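Local coordinates for protein transcription initiation factor tfiid subunit 72/90-100 KDA (Encephalitozoon cuniculi, PDB 2J4B) that probably serves, as part of the TFIID and SAGA complexes, in RNA polymerase II transcription initiation, this piece being the N-terminal NTD2 domain of the WD-repeat subunit TAF5, at residues A[12-16]-A[33-38]; A[26-30]-A[101-106]; A[42-47]-A[75-81]. All coordinates share one frame; numbering follows the deposited sequence.

From the N terminus, helix 8-21 runs out, the short helix 24-30 follows, and helix 34-47 returns; contact 1 (12-16 with 33-38) closes this first loop, bringing the first and third helices side by side. Contact 2 starts within that loop, at 26-30, and ends far along the chain at 101-106, so the two cross; it ties the second helix to the junction of strand 98-103 and helix 104-116. Contact 3 (42-47 with 75-81) follows contact 1 in series, lies wholly within the span of contact 2, and fastens the end of helix 34-47 to the loop after helix 69-75. Contacts 1 and 3 share helix 34-47 and touch where Tyr35 meets Phe75.

Contact 1 of 3, residues A[12-16]-A[33-38]; sequences YVSLK and LLYPLF
Tyr12 reaches over to three residues of 33-38. Its ring stretches toward helix 34-47 because chi1 of 178° swings CG to the side away from the backbone N, and the CD1-CE1 edge comes against that helix: Tyr12 CD1 lies 3.9 Å from Leu37 CG and Tyr12 CE1 3.5 Å from the backbone O of Leu34, both near the ring plane. CE1 of Tyr12 also meets Phe38 CB at 3.8 Å, from an oblique direction. Tyrosine suits this place because its long flat ring spans the distance between the helices while its hydroxyl, beyond the apolar part, is hydrogen-bonded to His65.

The segments belong to helices 8-21 and 34-47, which run antiparallel here (176° between the segment axes) at a separation of 11.4 Å, so that large side chains must bridge them in the largely helical NTD2 domain. One turn on, Leu15 points at the other helix. Its CD2 is the main point of contact, 3.6 Å from Leu37 CD2 and 3.8 Å from Leu34 CD2, with Leu33 CD2 a little farther off; leucine's flexible, branched apolar end lets this methyl sit among all three, while Leu110 and Ile122 also pack on the side chain.

At Lys16 the aliphatic stem does the packing, CG lying 3.9 Å from Leu34 CD1 and the two side chains crossing at about a right angle. The extended chain then carries NZ away to a salt bridge with Asp64.

Contact 2 of 3, residues A[26-30]-A[101-106]; sequences FKNDL and SMGRYA
The backbone of 26-30, a turn of helix, runs roughly antiparallel to strand 101-103, at 153° with the segment axes 7.9 Å apart, and pairs Asp29 with Met102 and Phe26 with Ala106 as nearest CA atoms. Asp29 supplies the direct polar link: its OD2 accepts a fairly straight hydrogen bond (158°) from Gly103 N at 2.9 Å, the donor coming from above the carboxylate plane, 55° out of it. A short acidic side chain suits this spot, since it meets a backbone N-H without a long chain to order. Beside it, a water donates to both Asp29 O and Ser101 O, linking the two backbones.

Ala106 is small enough to pack closely against helix 24-30, its CB 3.9 Å from Asp29 CB. Leu30 CD2 comes within 3.8 Å of Ala106 O, while the side chains of Phe26 and Tyr105 cross obliquely, Phe26 CE1 lying 3.8 Å from Tyr105 CB. Extended Met102 sends its CE methyl to 3.7 Å from Asp29 O.

Gly103 is the N-cap of helix 104-116, and Met102 hydrogen-bonds through its backbone with strand 130-135: the arrangement is a strand-to-helix junction at the domain's two-stranded parallel sheet, against which the short helix 24-30 packs.

Contact 3 of 3, residues A[42-47]-A[75-81]; sequences YFDLIQ and FESIYTV
Ile46 and Tyr42, one turn apart on helix 34-47, meet the connection between helices 69-75 and 81-86 of the helical NTD2 domain, which starts with a type I beta turn from Phe75 to Ile78 and ends with Thr80 as N-cap of the next helix.

Ile46 makes van der Waals contacts with the loop backbone. Its CG1 lies 3.3 Å from Tyr79 O and its CG2 3.4 Å from Thr80 C, so this beta-branched side chain spreads its two arms along the loop.

Among apolar pairs, Ile46 CG2 lies 4.1 Å from Val81 CG2. The rings of Phe43 and Phe75 meet obliquely, planes at 73°, with Phe43 CZ 3.5 Å from Phe75 CE1; these bulky aromatics fill the interior beside Ile78. Phe43 gets there with CG beside its backbone N (chi1 -78°), its ring end leaning toward the loop.

Polar contacts use the loop backbone. The hydroxyl of Tyr42 meets carbonyls of the turn directly and through water, while its ring lies against Ile46 CD1. Tyr42 OH lies 2.7 Å from Ile78 O, a weak and tentative hydrogen bond, since its proton has another acceptor within reach; a water links it to Glu76 O. A second water donates to Ile46 O at 2.9 Å and accepts from Val81 N at 3.2 Å.

Contact 1 of 3, residues A[12-16]-A[33-38]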
loop_
_atom_site.group_PDB
_atom_site.type_symbol
_atom_site.label_atom_id
_atom_site.label_comp_id
_atom_site.label_asym_id
_atom_site.label_seq_id
_atom_site.Cartn_x
_atom_site.Cartn_y
_atom_site.Cartn_z
ATOM N N TYR A 12 3.859 4.985 -5.772
ATOM C CA TYR A 12 3.325 5.254 -4.453
ATOM C C TYR A 12 3.191 6.757 -4.215
ATOM O O TYR A 12 2.118 7.241 -3.864
ATOM C CB TYR A 12 4.234 4.633 -3.396
ATOM C CG TYR A 12 3.796 4.904 -1.977
ATOM C CD1 TYR A 12 2.923 4.043 -1.330
ATOM C CD2 TYR A 12 4.262 6.008 -1.287
ATOM C CE1 TYR A 12 2.516 4.279 -0.043
ATOM C CE2 TYR A 12 3.862 6.255 0.005
ATOM C CZ TYR A 12 2.992 5.388 0.625
ATOM O OH TYR A 12 2.590 5.628 1.919
ATOM N N VAL A 13 4.285 7.486 -4.409
ATOM C CA VAL A 13 4.289 8.948 -4.307
ATOM C C VAL A 13 3.243 9.630 -5.192
ATOM O O VAL A 13 2.508 10.498 -4.739
ATOM C CB VAL A 13 5.674 9.525 -4.695
ATOM C CG1 VAL A 13 5.632 11.048 -4.697
ATOM C CG2 VAL A 13 6.774 9.002 -3.749
ATOM N N SER A 14 3.201 9.250 -6.461
ATOM C CA SER A 14 2.292 9.866 -7.431
ATOM C C SER A 14 0.815 9.623 -7.057
ATOM O O SER A 14 -0.039 10.504 -7.233
ATOM C CB SER A 14 2.608 9.335 -8.833
ATOM O OG SER A 14 1.436 9.195 -9.613
ATOM N N LEU A 15 0.528 8.436 -6.530
ATOM C CA LEU A 15 -0.767 8.153 -5.922
ATOM C C LEU A 15 -0.983 8.990 -4.667
ATOM O O LEU A 15 -2.004 9.643 -4.515
ATOM C CB LEU A 15 -0.879 6.677 -5.571
ATOM C CG LEU A 15 -2.143 6.269 -4.809
ATOM C CD1 LEU A 15 -3.418 6.624 -5.573
ATOM C CD2 LEU A 15 -2.064 4.786 -4.482
ATOM N N LYS A 16 -0.017 8.970 -3.763
ATOM C CA LYS A 16 -0.085 9.784 -2.553
ATOM C C LYS A 16 -0.396 11.253 -2.860
ATOM O O LYS A 16 -1.237 11.856 -2.206
ATOM C CB LYS A 16 1.226 9.684 -1.781
ATOM C CG LYS A 16 1.237 10.434 -0.464
ATOM C CD LYS A 16 2.584 10.289 0.234
ATOM C CE LYS A 16 2.784 11.373 1.261
ATOM N NZ LYS A 16 4.176 11.395 1.771
ATOM N N LEU A 33 -5.796 3.243 1.668
ATOM C CA LEU A 33 -5.138 2.525 0.595
ATOM C C LEU A 33 -3.613 2.595 0.683
ATOM O O LEU A 33 -2.930 1.679 0.243
ATOM C CB LEU A 33 -5.606 3.073 -0.758
ATOM C CG LEU A 33 -4.982 2.450 -2.012
ATOM C CD1 LEU A 33 -5.108 0.911 -2.078
ATOM C CD2 LEU A 33 -5.571 3.069 -3.282
ATOM N N LEU A 34 -3.059 3.678 1.217
ATOM C CA LEU A 34 -1.603 3.814 1.219
ATOM C C LEU A 34 -0.879 2.866 2.186
ATOM O O LEU A 34 0.287 2.550 1.963
ATOM C CB LEU A 34 -1.179 5.247 1.490
ATOM C CG LEU A 34 -1.665 6.319 0.504
ATOM C CD1 LEU A 34 -1.206 7.724 1.009
ATOM C CD2 LEU A 34 -1.245 6.046 -0.969
ATOM N N TYR A 35 -1.546 2.405 3.244
ATOM C CA TYR A 35 -0.869 1.579 4.251
ATOM C C TYR A 35 -0.506 0.184 3.751
ATOM O O TYR A 35 0.668 -0.206 3.828
ATOM C CB TYR A 35 -1.680 1.441 5.546
ATOM C CG TYR A 35 -1.033 0.472 6.534
ATOM C CD1 TYR A 35 0.226 0.727 7.059
ATOM C CD2 TYR A 35 -1.664 -0.690 6.914
ATOM C CE1 TYR A 35 0.808 -0.126 7.944
ATOM C CE2 TYR A 35 -1.089 -1.559 7.810
ATOM C CZ TYR A 35 0.148 -1.275 8.332
ATOM O OH TYR A 35 0.750 -2.150 9.229
ATOM N N PRO A 36 -1.510 -0.586 3.279
ATOM C CA PRO A 36 -1.213 -1.892 2.677
ATOM C C PRO A 36 -0.325 -1.789 1.442
ATOM O O PRO A 36 0.550 -2.612 1.262
ATOM C CB PRO A 36 -2.597 -2.448 2.322
ATOM C CG PRO A 36 -3.500 -1.269 2.310
ATOM C CD PRO A 36 -2.956 -0.314 3.295
ATOM N N LEU A 37 -0.524 -0.780 0.612
ATOM C CA LEU A 37 0.353 -0.583 -0.529
ATOM C C LEU A 37 1.809 -0.362 -0.083
ATOM O O LEU A 37 2.742 -0.925 -0.662
ATOM C CB LEU A 37 -0.112 0.621 -1.335
ATOM C CG LEU A 37 0.756 0.996 -2.540
ATOM C CD1 LEU A 37 1.164 -0.233 -3.406
ATOM C CD2 LEU A 37 0.002 2.066 -3.375
ATOM N N PHE A 38 1.972 0.474 0.941
ATOM C CA PHE A 38 3.264 0.780 1.551
ATOM C C PHE A 38 4.026 -0.454 2.040
ATOM O O PHE A 38 5.183 -0.656 1.704
ATOM C CB PHE A 38 3.033 1.729 2.725
ATOM C CG PHE A 38 4.222 1.927 3.609
ATOM C CD1 PHE A 38 5.249 2.774 3.235
ATOM C CD2 PHE A 38 4.283 1.316 4.853
ATOM C CE1 PHE A 38 6.337 2.994 4.084
ATOM C CE2 PHE A 38 5.358 1.536 5.719
ATOM C CZ PHE A 38 6.382 2.372 5.329
#

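Contact 2 of 3, residues A[26-30]-A[101-106]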
loop_
_atom_site.group_PDB
_atom_site.type_symbol
_atom_site.label_atom_id
_atom_site.label_comp_id
_atom_site.label_asym_id
_atom_site.label_seq_id
_atom_site.Cartn_x
_atom_site.Cartn_y
_atom_site.Cartn_z
ATOM N N PHE A 26 -13.611 12.409 -0.372
ATOM C CA PHE A 26 -13.076 11.146 -0.863
ATOM C C PHE A 26 -11.786 10.746 -0.152
ATOM O O PHE A 26 -11.443 9.558 -0.101
ATOM C CB PHE A 26 -12.804 11.233 -2.360
ATOM C CG PHE A 26 -13.987 11.693 -3.171
ATOM C CD1 PHE A 26 -15.219 11.073 -3.043
ATOM C CD2 PHE A 26 -13.855 12.734 -4.079
ATOM C CE1 PHE A 26 -16.288 11.497 -3.783
ATOM C CE2 PHE A 26 -14.919 13.156 -4.824
ATOM C CZ PHE A 26 -16.135 12.545 -4.684
ATOM N N LYS A 27 -11.070 11.725 0.393
ATOM C CA LYS A 27 -9.772 11.456 1.026
ATOM C C LYS A 27 -9.860 10.373 2.112
ATOM O O LYS A 27 -8.933 9.597 2.308
ATOM C CB LYS A 27 -9.210 12.741 1.627
ATOM C CG LYS A 27 -7.714 12.743 1.784
ATOM C CD LYS A 27 -7.249 14.021 2.434
ATOM C CE LYS A 27 -7.420 15.204 1.525
ATOM N NZ LYS A 27 -7.535 16.465 2.313
ATOM N N ASN A 28 -10.987 10.367 2.812
ATOM C CA ASN A 28 -11.311 9.422 3.874
ATOM C C ASN A 28 -11.261 7.985 3.376
ATOM O O ASN A 28 -10.717 7.096 4.036
ATOM C CB ASN A 28 -12.747 9.721 4.317
ATOM C CG ASN A 28 -12.992 9.478 5.781
ATOM O OD1 ASN A 28 -14.127 9.187 6.172
ATOM N ND2 ASN A 28 -11.969 9.634 6.604
ATOM N N ASP A 29 -11.865 7.752 2.217
ATOM C CA ASP A 29 -11.921 6.427 1.642
ATOM C C ASP A 29 -10.650 6.063 0.893
ATOM O O ASP A 29 -10.424 4.902 0.620
ATOM C CB ASP A 29 -13.086 6.316 0.659
ATOM C CG ASP A 29 -14.401 6.184 1.337
ATOM O OD1 ASP A 29 -14.422 5.975 2.582
ATOM O OD2 ASP A 29 -15.415 6.299 0.611
ATOM N N LEU A 30 -9.848 7.058 0.535
ATOM C CA LEU A 30 -8.640 6.830 -0.235
ATOM C C LEU A 30 -7.384 6.670 0.628
ATOM O O LEU A 30 -6.485 5.952 0.256
ATOM C CB LEU A 30 -8.443 7.954 -1.262
ATOM C CG LEU A 30 -9.522 7.978 -2.365
ATOM C CD1 LEU A 30 -9.483 9.263 -3.198
ATOM C CD2 LEU A 30 -9.437 6.753 -3.265
ATOM N N SER A 101 -12.850 -0.510 2.725
ATOM C CA SER A 101 -14.188 -0.159 2.279
ATOM C C SER A 101 -14.123 1.201 1.619
ATOM O O SER A 101 -13.406 2.088 2.091
ATOM C CB SER A 101 -15.162 -0.126 3.454
ATOM O OG SER A 101 -14.984 1.059 4.220
ATOM N N MET A 102 -14.853 1.349 0.522
ATOM C CA MET A 102 -14.862 2.580 -0.278
ATOM C C MET A 102 -16.251 2.886 -0.804
ATOM O O MET A 102 -17.004 1.970 -1.097
ATOM C CB MET A 102 -13.963 2.423 -1.505
ATOM C CG MET A 102 -12.525 2.389 -1.199
ATOM S SD MET A 102 -11.499 2.704 -2.636
ATOM C CE MET A 102 -9.920 2.265 -1.897
ATOM N N GLY A 103 -16.576 4.167 -0.939
ATOM C CA GLY A 103 -17.781 4.577 -1.633
ATOM C C GLY A 103 -17.585 4.360 -3.121
ATOM O O GLY A 103 -16.452 4.248 -3.589
ATOM N N ARG A 104 -18.680 4.308 -3.869
ATOM C CA ARG A 104 -18.633 4.043 -5.302
ATOM C C ARG A 104 -17.876 5.116 -6.076
ATOM O O ARG A 104 -17.200 4.808 -7.050
ATOM C CB ARG A 104 -20.047 3.932 -5.887
ATOM C CG ARG A 104 -20.109 3.123 -7.200
ATOM C CD ARG A 104 -21.012 3.743 -8.307
ATOM N NE ARG A 104 -22.213 4.400 -7.797
ATOM C CZ ARG A 104 -23.199 4.873 -8.563
ATOM N NH1 ARG A 104 -23.140 4.759 -9.891
ATOM N NH2 ARG A 104 -24.251 5.465 -8.000
ATOM N N TYR A 105 -17.989 6.372 -5.656
ATOM C CA TYR A 105 -17.320 7.459 -6.364
ATOM C C TYR A 105 -15.785 7.477 -6.154
ATOM O O TYR A 105 -15.030 7.538 -7.112
ATOM C CB TYR A 105 -17.926 8.795 -5.956
ATOM C CG TYR A 105 -19.405 8.882 -6.220
ATOM C CD1 TYR A 105 -19.906 8.726 -7.503
ATOM C CD2 TYR A 105 -20.310 9.105 -5.183
ATOM C CE1 TYR A 105 -21.259 8.787 -7.748
ATOM C CE2 TYR A 105 -21.666 9.179 -5.426
ATOM C CZ TYR A 105 -22.132 9.013 -6.713
ATOM O OH TYR A 105 -23.488 9.074 -6.981
ATOM N N ALA A 106 -15.338 7.444 -4.901
ATOM C CA ALA A 106 -13.909 7.347 -4.576
ATOM C C ALA A 106 -13.258 6.185 -5.317
ATOM O O ALA A 106 -12.173 6.330 -5.911
ATOM C CB ALA A 106 -13.717 7.177 -3.072
HETATM O O HOH W 1 -10.713 2.413 1.949
#

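Contact 3 of 3, residues A[42-47]-A[75-81]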
loop_
_atom_site.group_PDB
_atom_site.type_symbol
_atom_site.label_atom_id
_atom_site.label_comp_id
_atom_site.label_asym_id
_atom_site.label_seq_id
_atom_site.Cartn_x
_atom_site.Cartn_y
_atom_site.Cartn_z
ATOM N N TYR A 42 7.485 -2.320 0.517
ATOM C CA TYR A 42 8.555 -2.703 1.417
ATOM C C TYR A 42 8.895 -4.190 1.321
ATOM O O TYR A 42 10.054 -4.563 1.189
ATOM C CB TYR A 42 8.122 -2.377 2.830
ATOM C CG TYR A 42 9.151 -2.606 3.913
ATOM C CD1 TYR A 42 10.324 -1.845 3.962
ATOM C CD2 TYR A 42 8.928 -3.541 4.921
ATOM C CE1 TYR A 42 11.256 -2.027 4.967
ATOM C CE2 TYR A 42 9.868 -3.729 5.938
ATOM C CZ TYR A 42 11.027 -2.961 5.948
ATOM O OH TYR A 42 11.962 -3.131 6.940
ATOM N N PHE A 43 7.882 -5.044 1.410
ATOM C CA PHE A 43 8.096 -6.480 1.289
ATOM C C PHE A 43 8.614 -6.867 -0.102
ATOM O O PHE A 43 9.389 -7.826 -0.240
ATOM C CB PHE A 43 6.801 -7.224 1.593
ATOM C CG PHE A 43 6.488 -7.343 3.066
ATOM C CD1 PHE A 43 7.244 -6.688 4.019
ATOM C CD2 PHE A 43 5.405 -8.101 3.488
ATOM C CE1 PHE A 43 6.943 -6.801 5.350
ATOM C CE2 PHE A 43 5.096 -8.216 4.836
ATOM C CZ PHE A 43 5.856 -7.557 5.758
ATOM N N ASP A 44 8.197 -6.127 -1.130
ATOM C CA ASP A 44 8.619 -6.430 -2.499
ATOM C C ASP A 44 10.086 -6.037 -2.779
ATOM O O ASP A 44 10.796 -6.744 -3.505
ATOM C CB ASP A 44 7.672 -5.795 -3.499
ATOM C CG ASP A 44 6.503 -6.692 -3.833
ATOM O OD1 ASP A 44 6.693 -7.925 -3.773
ATOM O OD2 ASP A 44 5.389 -6.193 -4.161
ATOM N N LEU A 45 10.543 -4.935 -2.188
ATOM C CA LEU A 45 11.947 -4.542 -2.267
ATOM C C LEU A 45 12.859 -5.532 -1.535
ATOM O O LEU A 45 14.003 -5.795 -1.966
ATOM C CB LEU A 45 12.146 -3.127 -1.709
ATOM C CG LEU A 45 11.536 -1.989 -2.546
ATOM C CD1 LEU A 45 11.530 -0.674 -1.717
ATOM C CD2 LEU A 45 12.224 -1.801 -3.914
ATOM N N ILE A 46 12.352 -6.071 -0.431
ATOM C CA ILE A 46 13.059 -7.096 0.340
ATOM C C ILE A 46 13.199 -8.402 -0.453
ATOM O O ILE A 46 14.270 -9.017 -0.493
ATOM C CB ILE A 46 12.336 -7.382 1.662
ATOM C CG1 ILE A 46 12.557 -6.231 2.654
ATOM C CG2 ILE A 46 12.815 -8.677 2.279
ATOM C CD1 ILE A 46 11.672 -6.338 3.892
ATOM N N GLN A 47 12.117 -8.814 -1.094
ATOM C CA GLN A 47 12.117 -10.033 -1.876
ATOM C C GLN A 47 13.073 -9.933 -3.054
ATOM O O GLN A 47 13.722 -10.915 -3.407
ATOM C CB GLN A 47 10.710 -10.337 -2.380
ATOM C CG GLN A 47 10.537 -11.766 -2.852
ATOM C CD GLN A 47 9.129 -12.041 -3.295
ATOM O OE1 GLN A 47 8.411 -12.820 -2.653
ATOM N NE2 GLN A 47 8.704 -11.394 -4.387
ATOM N N PHE A 75 7.113 -4.109 11.853
ATOM C CA PHE A 75 7.765 -4.312 10.555
ATOM C C PHE A 75 9.163 -3.696 10.476
ATOM O O PHE A 75 9.999 -4.156 9.720
ATOM C CB PHE A 75 6.923 -3.728 9.431
ATOM C CG PHE A 75 5.607 -4.407 9.241
ATOM C CD1 PHE A 75 5.541 -5.724 8.839
ATOM C CD2 PHE A 75 4.428 -3.719 9.416
ATOM C CE1 PHE A 75 4.316 -6.332 8.636
ATOM C CE2 PHE A 75 3.228 -4.331 9.222
ATOM C CZ PHE A 75 3.170 -5.633 8.833
ATOM N N GLU A 76 9.400 -2.642 11.241
ATOM C CA GLU A 76 10.719 -2.005 11.298
ATOM C C GLU A 76 11.881 -3.008 11.395
ATOM O O GLU A 76 12.924 -2.800 10.781
ATOM C CB GLU A 76 10.761 -1.033 12.482
ATOM C CG GLU A 76 12.150 -0.647 12.949
ATOM C CD GLU A 76 12.138 -0.055 14.343
ATOM O OE1 GLU A 76 11.469 0.988 14.540
ATOM O OE2 GLU A 76 12.799 -0.632 15.236
ATOM N N SER A 77 11.694 -4.089 12.156
ATOM C CA SER A 77 12.749 -5.080 12.389
ATOM C C SER A 77 12.805 -6.165 11.322
ATOM O O SER A 77 13.625 -7.068 11.415
ATOM C CB SER A 77 12.572 -5.753 13.768
ATOM O OG SER A 77 11.682 -6.874 13.713
ATOM N N ILE A 78 11.932 -6.084 10.322
ATOM C CA ILE A 78 11.887 -7.065 9.238
ATOM C C ILE A 78 12.641 -6.569 8.002
ATOM O O ILE A 78 12.089 -5.783 7.234
ATOM C CB ILE A 78 10.432 -7.331 8.835
ATOM C CG1 ILE A 78 9.663 -7.927 10.009
ATOM C CG2 ILE A 78 10.347 -8.274 7.625
ATOM C CD1 ILE A 78 8.198 -8.073 9.723
ATOM N N TYR A 79 13.884 -7.031 7.818
ATOM C CA TYR A 79 14.749 -6.577 6.714
ATOM C C TYR A 79 14.925 -7.604 5.597
ATOM O O TYR A 79 15.108 -7.234 4.445
ATOM C CB TYR A 79 16.161 -6.218 7.221
ATOM C CG TYR A 79 16.172 -5.361 8.454
ATOM C CD1 TYR A 79 15.713 -4.049 8.414
ATOM C CD2 TYR A 79 16.636 -5.860 9.666
ATOM C CE1 TYR A 79 15.715 -3.259 9.541
ATOM C CE2 TYR A 79 16.637 -5.067 10.804
ATOM C CZ TYR A 79 16.169 -3.771 10.731
ATOM O OH TYR A 79 16.167 -2.981 11.850
ATOM N N THR A 80 14.910 -8.887 5.937
ATOM C CA THR A 80 15.221 -9.920 4.962
ATOM C C THR A 80 14.033 -10.813 4.682
ATOM O O THR A 80 13.009 -10.735 5.363
ATOM C CB THR A 80 16.389 -10.788 5.434
ATOM O OG1 THR A 80 15.981 -11.557 6.574
ATOM C CG2 THR A 80 17.588 -9.909 5.788
ATOM N N VAL A 81 14.179 -11.650 3.663
ATOM C CA VAL A 81 13.164 -12.619 3.292
ATOM C C VAL A 81 12.923 -13.622 4.406
ATOM O O VAL A 81 11.784 -14.020 4.639
ATOM C CB VAL A 81 13.557 -13.382 1.991
ATOM C CG1 VAL A 81 12.806 -14.718 1.875
ATOM C CG2 VAL A 81 13.284 -12.513 0.788
HETATM O O HOH W 2 13.079 -0.967 8.392
HETATM O O HOH W 3 15.978 -10.227 1.476
#